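Putative transcriptional regulator, IclR family (Arthrobacter aurescens, PDB 3OBF) probably regulates transcription by binding DNA, the piece described here being its C-terminal, GAF-like IclR domain and not the DNA-binding part. Local coordinates at residues T20-A25 with K145-Q150; A25-N30 with S34-Q39; V64-A69 with A125-D130. All coordinates share one frame; numbering follows the deposited sequence.

Contact 1 (T20-A25 with K145-Q150)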
ATOM      1  N   THR A  20      -5.404  -9.477  12.437  1.00 33.10           N
ATOM      2  CA  THR A  20      -5.503 -10.077  11.113  1.00 31.72           C
ATOM      3  C   THR A  20      -4.740 -11.370  11.069  1.00 31.87           C
ATOM      4  O   THR A  20      -5.003 -12.221  10.230  1.00 31.52           O
ATOM      5  CB  THR A  20      -4.911  -9.162  10.025  1.00 31.18           C
ATOM      6  OG1 THR A  20      -3.522  -8.973  10.301  1.00 29.92           O
ATOM      7  CG2 THR A  20      -5.632  -7.816   9.991  1.00 30.41           C
ATOM      8  N   GLY A  21      -3.746 -11.490  11.942  1.00 31.91           N
ATOM      9  CA  GLY A  21      -2.835 -12.627  11.881  1.00 32.19           C
ATOM     10  C   GLY A  21      -1.851 -12.495  10.744  1.00 32.31           C
ATOM     11  O   GLY A  21      -1.088 -13.423  10.477  1.00 34.64           O
ATOM     12  N   GLU A  22      -1.832 -11.338  10.083  1.00 31.08           N
ATOM     13  CA  GLU A  22      -0.941 -11.133   8.944  1.00 29.65           C
ATOM     14  C   GLU A  22       0.088 -10.028   9.225  1.00 27.94           C
ATOM     15  O   GLU A  22      -0.093  -9.225  10.130  1.00 25.35           O
ATOM     16  CB  GLU A  22      -1.762 -10.800   7.695  1.00 30.35           C
ATOM     17  CG  GLU A  22      -2.801 -11.867   7.290  1.00 32.76           C
ATOM     18  CD  GLU A  22      -2.186 -13.157   6.727  1.00 34.95           C
ATOM     19  OE1 GLU A  22      -0.958 -13.223   6.525  1.00 36.15           O
ATOM     20  OE2 GLU A  22      -2.939 -14.115   6.453  1.00 36.81           O
ATOM     21  N   THR A  23       1.177 -10.026   8.463  1.00 27.26           N
ATOM     22  CA  THR A  23       2.150  -8.919   8.497  1.00 27.46           C
ATOM     23  C   THR A  23       1.464  -7.548   8.254  1.00 27.02           C
ATOM     24  O   THR A  23       0.567  -7.468   7.423  1.00 26.92           O
ATOM     25  CB  THR A  23       3.204  -9.177   7.427  1.00 27.54           C
ATOM     26  OG1 THR A  23       3.828 -10.422   7.720  1.00 29.10           O
ATOM     27  CG2 THR A  23       4.258  -8.049   7.347  1.00 26.69           C
ATOM     28  N   SER A  24       1.861  -6.511   9.012  1.00 26.70           N
ATOM     29  CA  SER A  24       1.450  -5.092   8.799  1.00 25.63           C
ATOM     30  C   SER A  24       2.734  -4.298   8.552  1.00 24.74           C
ATOM     31  O   SER A  24       3.745  -4.570   9.191  1.00 24.88           O
ATOM     32  CB  SER A  24       0.853  -4.473  10.052  1.00 24.62           C
ATOM     33  OG  SER A  24      -0.131  -5.312  10.558  1.00 30.26           O
ATOM     34  N   ALA A  25       2.691  -3.311   7.664  1.00 23.49           N
ATOM     35  CA  ALA A  25       3.890  -2.565   7.317  1.00 23.50           C
ATOM     36  C   ALA A  25       3.553  -1.125   7.049  1.00 23.56           C
ATOM     37  O   ALA A  25       2.488  -0.826   6.527  1.00 24.16           O
ATOM     38  CB  ALA A  25       4.550  -3.164   6.092  1.00 23.31           C
ATOM     39  N   LYS A 145      -1.212 -15.765  -1.018  1.00 45.57           N
ATOM     40  CA  LYS A 145      -2.457 -15.976  -1.754  1.00 48.41           C
ATOM     41  C   LYS A 145      -3.212 -17.232  -1.330  1.00 49.89           C
ATOM     42  O   LYS A 145      -4.430 -17.188  -1.216  1.00 49.42           O
ATOM     43  CB  LYS A 145      -2.265 -15.960  -3.276  1.00 48.95           C
ATOM     44  CG  LYS A 145      -3.598 -15.819  -4.047  1.00 50.38           C
ATOM     45  CD  LYS A 145      -3.418 -15.131  -5.411  1.00 52.20           C
ATOM     46  CE  LYS A 145      -4.636 -15.308  -6.307  1.00 54.82           C
ATOM     47  NZ  LYS A 145      -4.260 -15.507  -7.760  1.00 57.05           N
ATOM     48  N   PHE A 146      -2.496 -18.328  -1.063  1.00 51.67           N
ATOM     49  CA  PHE A 146      -3.175 -19.587  -0.741  1.00 53.76           C
ATOM     50  C   PHE A 146      -4.239 -19.465   0.373  1.00 53.70           C
ATOM     51  O   PHE A 146      -5.264 -20.141   0.322  1.00 53.57           O
ATOM     52  CB  PHE A 146      -2.186 -20.741  -0.464  1.00 54.82           C
ATOM     53  CG  PHE A 146      -1.427 -20.608   0.830  1.00 57.27           C
ATOM     54  CD1 PHE A 146      -2.011 -20.987   2.047  1.00 58.84           C
ATOM     55  CD2 PHE A 146      -0.119 -20.118   0.839  1.00 58.35           C
ATOM     56  CE1 PHE A 146      -1.316 -20.858   3.254  1.00 58.99           C
ATOM     57  CE2 PHE A 146       0.581 -19.998   2.040  1.00 59.12           C
ATOM     58  CZ  PHE A 146      -0.019 -20.366   3.248  1.00 59.04           C
ATOM     59  N   ARG A 147      -4.022 -18.587   1.355  1.00 53.12           N
ATOM     60  CA  ARG A 147      -4.937 -18.554   2.494  1.00 52.59           C
ATOM     61  C   ARG A 147      -5.900 -17.390   2.457  1.00 52.00           C
ATOM     62  O   ARG A 147      -6.706 -17.214   3.367  1.00 52.37           O
ATOM     63  CB  ARG A 147      -4.192 -18.649   3.843  1.00 52.62           C
ATOM     64  CG  ARG A 147      -3.058 -17.652   4.082  1.00 51.07           C
ATOM     65  CD  ARG A 147      -2.631 -17.702   5.559  1.00 49.81           C
ATOM     66  NE  ARG A 147      -1.750 -16.590   5.943  1.00 47.17           N
ATOM     67  CZ  ARG A 147      -0.523 -16.740   6.441  1.00 46.12           C
ATOM     68  NH1 ARG A 147      -0.028 -17.969   6.628  1.00 43.97           N
ATOM     69  NH2 ARG A 147       0.211 -15.667   6.756  1.00 44.48           N
ATOM     70  N   VAL A 148      -5.827 -16.610   1.394  1.00 51.55           N
ATOM     71  CA  VAL A 148      -6.634 -15.400   1.275  1.00 51.79           C
ATOM     72  C   VAL A 148      -7.473 -15.491   0.026  1.00 52.64           C
ATOM     73  O   VAL A 148      -6.951 -15.530  -1.086  1.00 53.16           O
ATOM     74  CB  VAL A 148      -5.782 -14.079   1.205  1.00 51.17           C
ATOM     75  CG1 VAL A 148      -6.691 -12.872   1.111  1.00 50.92           C
ATOM     76  CG2 VAL A 148      -4.875 -13.929   2.419  1.00 50.32           C
ATOM     77  N   SER A 149      -8.777 -15.537   0.234  1.00 53.45           N
ATOM     78  CA  SER A 149      -9.745 -15.516  -0.829  1.00 54.31           C
ATOM     79  C   SER A 149     -10.138 -14.063  -1.034  1.00 54.67           C
ATOM     80  O   SER A 149      -9.765 -13.176  -0.229  1.00 53.99           O
ATOM     81  CB  SER A 149     -10.981 -16.312  -0.390  1.00 54.90           C
ATOM     82  OG  SER A 149     -11.596 -15.663   0.710  1.00 54.14           O
ATOM     83  N   GLN A 150     -10.894 -13.820  -2.110  1.00 55.56           N
ATOM     84  CA  GLN A 150     -11.382 -12.478  -2.404  1.00 56.03           C
ATOM     85  C   GLN A 150     -12.120 -11.865  -1.209  1.00 55.06           C
ATOM     86  O   GLN A 150     -11.975 -10.679  -0.933  1.00 55.67           O
ATOM     87  CB  GLN A 150     -12.248 -12.448  -3.671  1.00 56.99           C
ATOM     88  CG  GLN A 150     -12.486 -11.022  -4.193  1.00 60.47           C
ATOM     89  CD  GLN A 150     -12.592 -10.946  -5.724  1.00 64.93           C
ATOM     90  OE1 GLN A 150     -12.903 -11.939  -6.402  1.00 66.43           O
ATOM     91  NE2 GLN A 150     -12.330  -9.755  -6.273  1.00 66.29           N
TER
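Glu22 and Arg147 meet from opposite directions in a two-pronged salt bridge. With CG between its backbone N and carbonyl carbon (chi1 53°) and the chain extended from CG to NE, Arg147 brings its guanidinium side-on to the carboxylate. Arg147 CD passes 3.7 Å from Glu22 OE2. Arg147 NE gives its hydrogen to the syn lone pair of that same Glu22 OE2 at 2.8 Å. Arg147 NH2 reaches Glu22 OE1 at 2.7 Å, almost straight at 173°, with the oxygen lying in the guanidinium plane. NH1 turns elsewhere, to the carbonyl of His44. The carboxylate and guanidinium planes are nevertheless twisted 35° apart. On the glutamate side, Glu22 N is held by Thr20 OG1 at 2.9 Å in an ST turn, and Gly21, with its positive phi, follows the end of helix 3-20. Replacing Arg147 by alanine removes both donors and would probably leave the buried Glu22 carboxylate without its charge partner. Two charged hydrogen bonds to one carboxylate tie the turn between helix 3-20 and strand 24-29 to the loop before helix 150-170, and the paired cation is likely to keep Glu22 ionised despite its burial.

Contact 2 (A25-N30 with S34-Q39)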
ATOM      1  N   ALA A  25       2.691  -3.311   7.664  1.00 23.49           N
ATOM      2  CA  ALA A  25       3.890  -2.565   7.317  1.00 23.50           C
ATOM      3  C   ALA A  25       3.553  -1.125   7.049  1.00 23.56           C
ATOM      4  O   ALA A  25       2.488  -0.826   6.527  1.00 24.16           O
ATOM      5  CB  ALA A  25       4.550  -3.164   6.092  1.00 23.31           C
ATOM      6  N   LEU A  26       4.477  -0.237   7.397  1.00 23.61           N
ATOM      7  CA  LEU A  26       4.377   1.140   7.048  1.00 24.04           C
ATOM      8  C   LEU A  26       5.329   1.368   5.863  1.00 24.74           C
ATOM      9  O   LEU A  26       6.535   1.088   5.948  1.00 24.75           O
ATOM     10  CB  LEU A  26       4.774   2.030   8.240  1.00 24.15           C
ATOM     11  CG  LEU A  26       4.650   3.561   8.019  1.00 24.96           C
ATOM     12  CD1 LEU A  26       3.167   3.990   8.050  1.00 26.47           C
ATOM     13  CD2 LEU A  26       5.440   4.381   9.058  1.00 24.55           C
HETATM   14  N   MSE A  27       4.766   1.877   4.765  1.00 23.80           N
HETATM   15  CA  MSE A  27       5.527   2.161   3.563  1.00 23.54           C
HETATM   16  C   MSE A  27       5.721   3.678   3.392  1.00 23.52           C
HETATM   17  O   MSE A  27       4.846   4.486   3.762  1.00 22.63           O
HETATM   18  CB  MSE A  27       4.815   1.603   2.330  1.00 23.26           C
HETATM   19  CG  MSE A  27       4.208   0.246   2.520  1.00 25.33           C
HETATM   20 SE   MSE A  27       5.563  -1.124   2.972  1.00 29.36          SE
HETATM   21  CE  MSE A  27       6.407  -1.291   1.242  1.00 30.21           C
ATOM     22  N   VAL A  28       6.876   4.045   2.833  1.00 23.94           N
ATOM     23  CA  VAL A  28       7.113   5.407   2.358  1.00 24.55           C
ATOM     24  C   VAL A  28       7.495   5.417   0.870  1.00 25.68           C
ATOM     25  O   VAL A  28       7.955   4.415   0.324  1.00 25.69           O
ATOM     26  CB  VAL A  28       8.157   6.183   3.189  1.00 24.83           C
ATOM     27  CG1 VAL A  28       7.692   6.317   4.657  1.00 23.27           C
ATOM     28  CG2 VAL A  28       9.556   5.524   3.054  1.00 25.40           C
ATOM     29  N   TRP A  29       7.291   6.577   0.244  1.00 26.36           N
ATOM     30  CA  TRP A  29       7.470   6.758  -1.185  1.00 27.34           C
ATOM     31  C   TRP A  29       8.697   7.607  -1.388  1.00 28.20           C
ATOM     32  O   TRP A  29       8.818   8.663  -0.752  1.00 28.76           O
ATOM     33  CB  TRP A  29       6.253   7.515  -1.707  1.00 27.13           C
ATOM     34  CG  TRP A  29       6.168   7.686  -3.203  1.00 27.73           C
ATOM     35  CD1 TRP A  29       6.058   8.873  -3.889  1.00 28.99           C
ATOM     36  CD2 TRP A  29       6.143   6.648  -4.188  1.00 26.71           C
ATOM     37  NE1 TRP A  29       5.983   8.631  -5.243  1.00 30.72           N
ATOM     38  CE2 TRP A  29       6.040   7.274  -5.453  1.00 28.95           C
ATOM     39  CE3 TRP A  29       6.210   5.252  -4.129  1.00 25.87           C
ATOM     40  CZ2 TRP A  29       5.984   6.552  -6.638  1.00 27.49           C
ATOM     41  CZ3 TRP A  29       6.148   4.535  -5.317  1.00 26.94           C
ATOM     42  CH2 TRP A  29       6.029   5.183  -6.550  1.00 27.48           C
ATOM     43  N   ASN A  30       9.613   7.166  -2.230  1.00 29.11           N
ATOM     44  CA  ASN A  30      10.725   8.039  -2.654  1.00 31.95           C
ATOM     45  C   ASN A  30      10.591   8.614  -4.069  1.00 32.60           C
ATOM     46  O   ASN A  30      11.538   9.212  -4.605  1.00 34.27           O
ATOM     47  CB  ASN A  30      12.090   7.347  -2.493  1.00 32.33           C
ATOM     48  CG  ASN A  30      12.231   6.128  -3.354  1.00 33.39           C
ATOM     49  OD1 ASN A  30      11.483   5.937  -4.298  1.00 34.42           O
ATOM     50  ND2 ASN A  30      13.220   5.298  -3.049  1.00 37.07           N
ATOM     51  N   SER A  34       8.233   2.185  -3.514  1.00 28.91           N
ATOM     52  CA  SER A  34       7.644   2.115  -2.216  1.00 28.55           C
ATOM     53  C   SER A  34       8.588   1.311  -1.315  1.00 28.39           C
ATOM     54  O   SER A  34       9.113   0.279  -1.731  1.00 28.78           O
ATOM     55  CB  SER A  34       6.268   1.475  -2.321  1.00 28.05           C
ATOM     56  OG  SER A  34       5.679   1.523  -1.063  1.00 27.70           O
HETATM   57  N   MSE A  35       8.848   1.804  -0.102  1.00 28.30           N
HETATM   58  CA  MSE A  35       9.817   1.143   0.777  1.00 28.49           C
HETATM   59  C   MSE A  35       9.234   0.840   2.135  1.00 26.98           C
HETATM   60  O   MSE A  35       8.573   1.693   2.732  1.00 25.89           O
HETATM   61  CB  MSE A  35      11.118   1.964   0.919  1.00 29.63           C
HETATM   62  CG  MSE A  35      12.244   1.218   1.628  1.00 33.47           C
HETATM   63 SE   MSE A  35      13.835   2.321   1.773  1.00 46.76          SE
HETATM   64  CE  MSE A  35      15.208   1.024   2.170  1.00 47.44           C
ATOM     65  N   CYS A  36       9.501  -0.368   2.627  1.00 27.00           N
ATOM     66  CA  CYS A  36       9.045  -0.742   3.951  1.00 26.59           C
ATOM     67  C   CYS A  36       9.985  -0.172   5.043  1.00 26.25           C
ATOM     68  O   CYS A  36      11.185  -0.461   5.066  1.00 26.45           O
ATOM     69  CB  CYS A  36       8.882  -2.252   4.075  1.00 26.28           C
ATOM     70  SG  CYS A  36       8.440  -2.697   5.779  1.00 27.62           S
ATOM     71  N   VAL A  37       9.447   0.671   5.914  1.00 24.82           N
ATOM     72  CA  VAL A  37      10.296   1.295   6.941  1.00 24.81           C
ATOM     73  C   VAL A  37       9.947   0.829   8.362  1.00 25.12           C
ATOM     74  O   VAL A  37      10.670   1.143   9.295  1.00 26.39           O
ATOM     75  CB  VAL A  37      10.226   2.837   6.902  1.00 24.78           C
ATOM     76  CG1 VAL A  37      10.728   3.359   5.573  1.00 25.92           C
ATOM     77  CG2 VAL A  37       8.798   3.366   7.269  1.00 23.65           C
ATOM     78  N   GLU A  38       8.829   0.114   8.513  1.00 24.18           N
ATOM     79  CA  GLU A  38       8.409  -0.418   9.799  1.00 24.56           C
ATOM     80  C   GLU A  38       7.404  -1.536   9.542  1.00 24.90           C
ATOM     81  O   GLU A  38       6.464  -1.359   8.761  1.00 24.74           O
ATOM     82  CB  GLU A  38       7.758   0.679  10.652  1.00 24.67           C
ATOM     83  CG  GLU A  38       7.690   0.365  12.138  1.00 24.67           C
ATOM     84  CD  GLU A  38       7.410   1.628  12.961  1.00 26.17           C
ATOM     85  OE1 GLU A  38       8.305   2.002  13.751  1.00 26.86           O
ATOM     86  OE2 GLU A  38       6.317   2.247  12.804  1.00 23.72           O
ATOM     87  N   GLN A  39       7.589  -2.679  10.197  1.00 25.10           N
ATOM     88  CA  GLN A  39       6.687  -3.802   9.994  1.00 25.64           C
ATOM     89  C   GLN A  39       6.605  -4.762  11.192  1.00 25.65           C
ATOM     90  O   GLN A  39       7.533  -4.844  12.007  1.00 25.57           O
ATOM     91  CB  GLN A  39       7.056  -4.544   8.688  1.00 25.90           C
ATOM     92  CG  GLN A  39       8.352  -5.356   8.766  1.00 27.08           C
ATOM     93  CD  GLN A  39       8.084  -6.832   9.014  1.00 29.55           C
ATOM     94  OE1 GLN A  39       8.200  -7.295  10.140  1.00 30.27           O
ATOM     95  NE2 GLN A  39       7.711  -7.572   7.960  1.00 30.00           N
TER
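This is a beta hairpin with a classic bulge: strands 24-29 and 34-40 run antiparallel within the domain's sheet, and Val37 and Glu38 both face Leu26. Around the bulge Leu26 N donates to Glu38 O at 2.7 Å while Leu26 O accepts from Val37 N at 2.9 Å, so two successive residues share one partner. Nearer the turn the regular pairing resumes, Val28 and Met35 exchanging both of their backbone bonds. Val37, at the bulge, reaches side chains of the Leu26 face: its CG1 meets Val28 CG2 at 3.5 Å, the two valines crossing at about a right angle, and its CG2 lies 3.9 Å from Leu26 CD2. Beta-branched valine suits the extended backbone at Val28. On the other face selenomethionine Met27 bends at chi2 and chi3 (-61° and -73°), which folds the chain back over Cys36: Met27 SE sits 3.7 Å from Cys36 CB, and Met27 CE 3.5 Å from Cys36 N. An unbranched, flexible chain can fold this way; a beta-branched one would be less able to. Ser34 OG, 3.5 Å from Met27 CB, is small enough to fit beside it and bonds to Ser63 OG. Helix 3-20 covers the Leu26 face through Ala9 and Arg6, helix 62-69 meets Met27 and Ser34 on the other, and strands 135-144 and 55-56 flank the hairpin.

Contact 3 (V64-A69 with A125-D130)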
ATOM      1  N   VAL A  64       2.301   0.654  -4.100  1.00 23.96           N
ATOM      2  CA  VAL A  64       2.730   1.480  -5.213  1.00 24.54           C
ATOM      3  C   VAL A  64       1.492   2.197  -5.782  1.00 25.53           C
ATOM      4  O   VAL A  64       1.559   3.399  -6.072  1.00 26.03           O
ATOM      5  CB  VAL A  64       3.468   0.643  -6.277  1.00 24.68           C
ATOM      6  CG1 VAL A  64       3.715   1.466  -7.568  1.00 25.05           C
ATOM      7  CG2 VAL A  64       4.800   0.162  -5.704  1.00 23.45           C
ATOM      8  N   GLN A  65       0.363   1.475  -5.878  1.00 25.16           N
ATOM      9  CA  GLN A  65      -0.895   2.070  -6.362  1.00 25.07           C
ATOM     10  C   GLN A  65      -1.288   3.266  -5.504  1.00 25.28           C
ATOM     11  O   GLN A  65      -1.631   4.343  -6.039  1.00 25.66           O
ATOM     12  CB  GLN A  65      -2.043   1.062  -6.346  1.00 24.94           C
ATOM     13  CG  GLN A  65      -1.977  -0.028  -7.441  1.00 26.99           C
ATOM     14  CD  GLN A  65      -3.104  -1.057  -7.301  1.00 28.86           C
ATOM     15  OE1 GLN A  65      -4.298  -0.717  -7.417  1.00 30.10           O
ATOM     16  NE2 GLN A  65      -2.736  -2.314  -7.042  1.00 26.51           N
ATOM     17  N   VAL A  66      -1.243   3.075  -4.181  1.00 24.55           N
ATOM     18  CA  VAL A  66      -1.619   4.127  -3.214  1.00 24.38           C
ATOM     19  C   VAL A  66      -0.782   5.401  -3.443  1.00 24.39           C
ATOM     20  O   VAL A  66      -1.331   6.506  -3.578  1.00 24.12           O
ATOM     21  CB  VAL A  66      -1.439   3.598  -1.789  1.00 24.22           C
ATOM     22  CG1 VAL A  66      -1.500   4.701  -0.765  1.00 23.51           C
ATOM     23  CG2 VAL A  66      -2.475   2.563  -1.517  1.00 25.33           C
ATOM     24  N   PHE A  67       0.540   5.248  -3.504  1.00 23.12           N
ATOM     25  CA  PHE A  67       1.376   6.409  -3.747  1.00 23.93           C
ATOM     26  C   PHE A  67       1.181   7.058  -5.123  1.00 24.81           C
ATOM     27  O   PHE A  67       1.199   8.276  -5.247  1.00 26.54           O
ATOM     28  CB  PHE A  67       2.860   6.088  -3.514  1.00 22.56           C
ATOM     29  CG  PHE A  67       3.180   5.808  -2.095  1.00 21.86           C
ATOM     30  CD1 PHE A  67       2.924   6.764  -1.107  1.00 20.60           C
ATOM     31  CD2 PHE A  67       3.727   4.586  -1.727  1.00 21.47           C
ATOM     32  CE1 PHE A  67       3.208   6.512   0.238  1.00 19.88           C
ATOM     33  CE2 PHE A  67       4.028   4.327  -0.366  1.00 22.81           C
ATOM     34  CZ  PHE A  67       3.776   5.304   0.610  1.00 19.29           C
ATOM     35  N   LEU A  68       1.011   6.266  -6.163  1.00 25.57           N
ATOM     36  CA  LEU A  68       0.800   6.858  -7.478  1.00 26.37           C
ATOM     37  C   LEU A  68      -0.535   7.636  -7.569  1.00 28.00           C
ATOM     38  O   LEU A  68      -0.663   8.565  -8.370  1.00 28.55           O
ATOM     39  CB  LEU A  68       0.933   5.789  -8.558  1.00 25.54           C
ATOM     40  CG  LEU A  68       2.350   5.231  -8.788  1.00 23.67           C
ATOM     41  CD1 LEU A  68       2.327   4.179  -9.886  1.00 25.91           C
ATOM     42  CD2 LEU A  68       3.309   6.314  -9.184  1.00 23.31           C
ATOM     43  N   ALA A  69      -1.518   7.270  -6.745  1.00 28.83           N
ATOM     44  CA  ALA A  69      -2.735   8.081  -6.602  1.00 31.02           C
ATOM     45  C   ALA A  69      -2.445   9.502  -6.112  1.00 32.47           C
ATOM     46  O   ALA A  69      -3.199  10.429  -6.402  1.00 33.56           O
ATOM     47  CB  ALA A  69      -3.768   7.384  -5.698  1.00 30.64           C
ATOM     48  N   ALA A 125      -3.383  -1.952   0.564  1.00 24.73           N
ATOM     49  CA  ALA A 125      -2.683  -0.813   1.149  1.00 23.71           C
ATOM     50  C   ALA A 125      -3.599   0.425   1.181  1.00 23.25           C
ATOM     51  O   ALA A 125      -4.446   0.596   0.289  1.00 24.16           O
ATOM     52  CB  ALA A 125      -1.413  -0.525   0.368  1.00 22.10           C
ATOM     53  N   SER A 126      -3.361   1.293   2.145  1.00 21.74           N
ATOM     54  CA  SER A 126      -4.162   2.510   2.359  1.00 23.21           C
ATOM     55  C   SER A 126      -3.274   3.721   2.667  1.00 22.32           C
ATOM     56  O   SER A 126      -2.210   3.556   3.243  1.00 23.00           O
ATOM     57  CB  SER A 126      -5.138   2.309   3.522  1.00 23.69           C
ATOM     58  OG  SER A 126      -6.040   1.252   3.204  1.00 27.38           O
ATOM     59  N   PRO A 127      -3.710   4.940   2.281  1.00 21.89           N
ATOM     60  CA  PRO A 127      -2.845   6.116   2.433  1.00 22.13           C
ATOM     61  C   PRO A 127      -2.934   6.718   3.841  1.00 22.90           C
ATOM     62  O   PRO A 127      -3.947   6.577   4.505  1.00 22.99           O
ATOM     63  CB  PRO A 127      -3.367   7.091   1.358  1.00 21.93           C
ATOM     64  CG  PRO A 127      -4.872   6.688   1.206  1.00 22.59           C
ATOM     65  CD  PRO A 127      -4.923   5.212   1.469  1.00 21.49           C
ATOM     66  N   VAL A 128      -1.848   7.352   4.284  1.00 23.52           N
ATOM     67  CA  VAL A 128      -1.779   8.038   5.557  1.00 24.38           C
ATOM     68  C   VAL A 128      -1.529   9.471   5.174  1.00 25.93           C
ATOM     69  O   VAL A 128      -0.716   9.721   4.286  1.00 26.14           O
ATOM     70  CB  VAL A 128      -0.593   7.499   6.404  1.00 24.51           C
ATOM     71  CG1 VAL A 128      -0.327   8.401   7.633  1.00 23.80           C
ATOM     72  CG2 VAL A 128      -0.874   6.067   6.844  1.00 23.10           C
ATOM     73  N   TYR A 129      -2.242  10.405   5.801  1.00 27.62           N
ATOM     74  CA  TYR A 129      -2.076  11.841   5.517  1.00 28.58           C
ATOM     75  C   TYR A 129      -1.587  12.636   6.723  1.00 29.33           C
ATOM     76  O   TYR A 129      -1.890  12.280   7.864  1.00 28.15           O
ATOM     77  CB  TYR A 129      -3.398  12.473   5.038  1.00 29.07           C
ATOM     78  CG  TYR A 129      -3.934  11.841   3.798  1.00 29.55           C
ATOM     79  CD1 TYR A 129      -3.513  12.259   2.550  1.00 29.95           C
ATOM     80  CD2 TYR A 129      -4.878  10.828   3.877  1.00 29.59           C
ATOM     81  CE1 TYR A 129      -4.024  11.658   1.380  1.00 31.02           C
ATOM     82  CE2 TYR A 129      -5.400  10.243   2.740  1.00 29.53           C
ATOM     83  CZ  TYR A 129      -4.963  10.660   1.500  1.00 29.73           C
ATOM     84  OH  TYR A 129      -5.469  10.049   0.385  1.00 30.33           O
ATOM     85  N   ASP A 130      -0.856  13.720   6.455  1.00 31.00           N
ATOM     86  CA  ASP A 130      -0.433  14.649   7.508  1.00 33.36           C
ATOM     87  C   ASP A 130      -1.451  15.784   7.637  1.00 35.01           C
ATOM     88  O   ASP A 130      -2.486  15.781   6.944  1.00 34.45           O
ATOM     89  CB  ASP A 130       0.990  15.186   7.260  1.00 33.90           C
ATOM     90  CG  ASP A 130       1.100  16.173   6.050  1.00 35.22           C
ATOM     91  OD1 ASP A 130       0.078  16.757   5.561  1.00 34.40           O
ATOM     92  OD2 ASP A 130       2.263  16.381   5.601  1.00 35.53           O
TER
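Helix 64-69 lies over strand 125-129 with 7.7 Å between their axes, the two N-to-C directions 39° apart. The backbones come nearest at Val66 and Pro127, whose CA atoms are 6.1 Å apart, a close spacing that suits short side chains. Val66 carries the contact alone from the helix side, its CB directed toward the strand and its two methyls divided between two residues. Val66 CG1, anti to the backbone N (chi1 167°), rests against Pro127 CB at 3.7 Å, the two side chains crossing at about a right angle. Val66 CG2 turns to Ala125, 3.8 Å from Ala125 CB and 3.3 Å from Ala125 O. In this alpha/beta domain, assigned to the GAF clan, the helix thus packs on one face of the antiparallel sheet, while Ser126, pointing away from it, faces helix 150-170 on the other. A branched but short valine fits a helix held so near the sheet, and the single methyl of Ala125 lets it approach. Pro127 has no backbone N-H to give, and offers apolar ring carbons, CB foremost, to Val66 CG1. Beyond the strand, Val66 also touches Ser138 of strand 135-144, which pairs with strand 121-129. Gln65 packs against helix 92-108, where its OE1 accepts from Arg101 NE, while its NE2 donates to the carbonyls of Leu60 and Val112.

All three contacts reach the one antiparallel sheet of the IclR C-terminal domain. Contacts 1 and 2 share Ala25 and strand 24-29, their centres about 18 Å apart, and touch where Ser24 O lies 3.3 Å from Gln39 CB. Contacts 2 and 3, about 11 Å apart between centres, meet through Phe67, whose ring contacts Trp29 and whose CE2 is 3.3 Å from Ser34 OG. Contacts 1 and 3 do not touch; their centres are about 19 Å apart. Along the chain, 20-25 with 145-150 closes a long loop that encloses the other two, which follow in series. A local hairpin and two long-range links, helix-on-sheet and loop-to-loop, hold the domain together.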